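Local coordinates for putative NAD(P)H-flavin oxidoreductase (Neisseria meningitidis serogroup A / serotype 4A, PDB 6WT2), which binds FMN and probably uses NAD(P)H to reduce nitro compounds such as chloramphenicol, at residues Glu64-Ile69 with Asp81-Leu86. Numbering follows the deposited sequence.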
loop_
_atom_site.group_PDB
_atom_site.type_symbol
_atom_site.label_atom_id
_atom_site.label_comp_id
_atom_site.label_asym_id
_atom_site.label_seq_id
_atom_site.Cartn_x
_atom_site.Cartn_y
_atom_site.Cartn_z
ATOM N N GLU A 64 -13.683 -16.218 -19.881
ATOM C CA GLU A 64 -14.866 -16.767 -19.212
ATOM C C GLU A 64 -14.972 -16.244 -17.787
ATOM O O GLU A 64 -16.066 -15.922 -17.307
ATOM C CB GLU A 64 -14.837 -18.299 -19.185
ATOM C CG GLU A 64 -16.094 -18.891 -18.512
ATOM C CD GLU A 64 -15.965 -20.376 -18.147
ATOM O OE1 GLU A 64 -14.829 -20.899 -18.102
ATOM O OE2 GLU A 64 -17.014 -21.023 -17.911
ATOM N N ILE A 65 -13.839 -16.159 -17.095
ATOM C CA ILE A 65 -13.856 -15.637 -15.741
ATOM C C ILE A 65 -14.128 -14.141 -15.768
ATOM O O ILE A 65 -14.948 -13.634 -15.001
ATOM C CB ILE A 65 -12.537 -15.971 -15.025
ATOM C CG1 ILE A 65 -12.339 -17.480 -14.964
ATOM C CG2 ILE A 65 -12.537 -15.381 -13.614
ATOM C CD1 ILE A 65 -11.058 -17.864 -14.210
ATOM N N ARG A 66 -13.482 -13.420 -16.683
ATOM C CA ARG A 66 -13.727 -11.978 -16.765
ATOM C C ARG A 66 -15.202 -11.681 -17.008
ATOM O O ARG A 66 -15.774 -10.777 -16.386
ATOM C CB ARG A 66 -12.876 -11.355 -17.868
ATOM C CG ARG A 66 -11.399 -11.287 -17.547
ATOM C CD ARG A 66 -10.688 -10.465 -18.600
ATOM N NE ARG A 66 -9.241 -10.470 -18.416
ATOM C CZ ARG A 66 -8.423 -9.636 -19.046
ATOM N NH1 ARG A 66 -8.927 -8.727 -19.871
ATOM N NH2 ARG A 66 -7.115 -9.698 -18.834
ATOM N N GLN A 67 -15.839 -12.431 -17.910
ATOM C CA GLN A 67 -17.259 -12.213 -18.163
ATOM C C GLN A 67 -18.107 -12.595 -16.959
ATOM O O GLN A 67 -19.160 -11.990 -16.728
ATOM C CB GLN A 67 -17.694 -12.996 -19.396
ATOM C CG GLN A 67 -17.099 -12.463 -20.672
ATOM C CD GLN A 67 -17.738 -11.168 -21.113
ATOM O OE1 GLN A 67 -17.066 -10.281 -21.633
ATOM N NE2 GLN A 67 -19.049 -11.054 -20.919
ATOM N N ALA A 68 -17.652 -13.574 -16.169
ATOM C CA ALA A 68 -18.418 -13.999 -15.001
ATOM C C ALA A 68 -18.427 -12.942 -13.902
ATOM O O ALA A 68 -19.400 -12.852 -13.144
ATOM C CB ALA A 68 -17.861 -15.309 -14.454
ATOM N N ILE A 69 -17.359 -12.145 -13.788
ATOM C CA ILE A 69 -17.297 -11.141 -12.730
ATOM C C ILE A 69 -17.799 -9.784 -13.193
ATOM O O ILE A 69 -18.102 -8.922 -12.353
ATOM C CB ILE A 69 -15.862 -11.025 -12.165
ATOM C CG1 ILE A 69 -14.873 -10.598 -13.251
ATOM C CG2 ILE A 69 -15.429 -12.338 -11.512
ATOM C CD1 ILE A 69 -13.443 -10.509 -12.777
ATOM N N ASP A 81 -13.253 -5.996 -20.787
ATOM C CA ASP A 81 -13.225 -6.326 -22.202
ATOM C C ASP A 81 -11.937 -5.910 -22.898
ATOM O O ASP A 81 -11.589 -6.494 -23.927
ATOM C CB ASP A 81 -14.411 -5.676 -22.918
ATOM C CG ASP A 81 -15.745 -6.129 -22.362
ATOM O OD1 ASP A 81 -15.845 -7.311 -21.971
ATOM O OD2 ASP A 81 -16.691 -5.308 -22.321
ATOM N N THR A 82 -11.210 -4.931 -22.370
ATOM C CA THR A 82 -10.126 -4.325 -23.128
ATOM C C THR A 82 -8.760 -4.431 -22.477
ATOM O O THR A 82 -7.759 -4.266 -23.181
ATOM C CB THR A 82 -10.421 -2.837 -23.399
ATOM O OG1 THR A 82 -10.433 -2.099 -22.167
ATOM C CG2 THR A 82 -11.780 -2.670 -24.123
ATOM N N ALA A 83 -8.681 -4.668 -21.172
ATOM C CA ALA A 83 -7.383 -4.698 -20.500
ATOM C C ALA A 83 -6.557 -5.890 -20.969
ATOM O O ALA A 83 -7.087 -6.975 -21.226
ATOM C CB ALA A 83 -7.556 -4.753 -18.976
ATOM N N SER A 84 -5.241 -5.682 -21.074
ATOM C CA SER A 84 -4.334 -6.789 -21.341
ATOM C C SER A 84 -4.352 -7.799 -20.198
ATOM O O SER A 84 -4.565 -9.001 -20.412
ATOM C CB SER A 84 -2.918 -6.258 -21.570
ATOM O OG SER A 84 -2.009 -7.330 -21.710
ATOM N N HIS A 85 -4.127 -7.325 -18.975
ATOM C CA HIS A 85 -4.034 -8.182 -17.809
ATOM C C HIS A 85 -4.911 -7.651 -16.686
ATOM O O HIS A 85 -5.153 -6.447 -16.575
ATOM C CB HIS A 85 -2.579 -8.298 -17.314
ATOM C CG HIS A 85 -1.705 -9.159 -18.174
ATOM N ND1 HIS A 85 -1.333 -8.804 -19.452
ATOM C CD2 HIS A 85 -1.108 -10.350 -17.923
ATOM C CE1 HIS A 85 -0.554 -9.748 -19.958
ATOM N NE2 HIS A 85 -0.397 -10.693 -19.049
ATOM N N LEU A 86 -5.386 -8.580 -15.858
ATOM C CA LEU A 86 -6.100 -8.284 -14.623
ATOM C C LEU A 86 -5.480 -9.094 -13.492
ATOM O O LEU A 86 -5.255 -10.299 -13.644
ATOM C CB LEU A 86 -7.584 -8.626 -14.761
ATOM C CG LEU A 86 -8.438 -8.658 -13.496
ATOM C CD1 LEU A 86 -8.566 -7.282 -12.855
ATOM C CD2 LEU A 86 -9.819 -9.227 -13.835
#
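Arg66 reaches from helix 63-69 to two successive backbone carbonyls, those of Ala83 and Ser84, in the turn that leads into strand 85-92. Its chain, extended from CG to NE, spans the separation between the segments, whose nearest CA atoms, those of Arg66 and Asp81, are 7.9 Å apart. Arg66 NH1 donates to Ala83 O at 2.9 Å along an almost straight N-H...O line of 177°, with the oxygen in the guanidinium plane. Arg66 NH2 makes a hydrogen bond to Ser84 O at 3.1 Å; this bond is more bent, at 142°, and the donor stands above the carbonyl plane. Gln61 OE1 also accepts from NH2 and Val60 O from NE, so hydrogen bonds from NE, NH1 and NH2 together would fix the rotation of the buried guanidinium. Next to the polar bonds the apolar tips of Ile69 and Leu86 meet, Ile69 CD1 to Leu86 CD2 at 4.0 Å, with Leu80 touching both side chains.

The outer side is looser. Here the exposed side chains of Gln67 and Asp81 come near each other, while Asp81 OD1 forms a salt bridge with Lys70 NZ. Ser84 and His85 both face Phe202, forming a classic beta bulge, and arginine-to-carbonyl bonding joins helix 63-69 to the bulged start of an inner strand of the antiparallel sheet in this FMN-dependent nitroreductase fold.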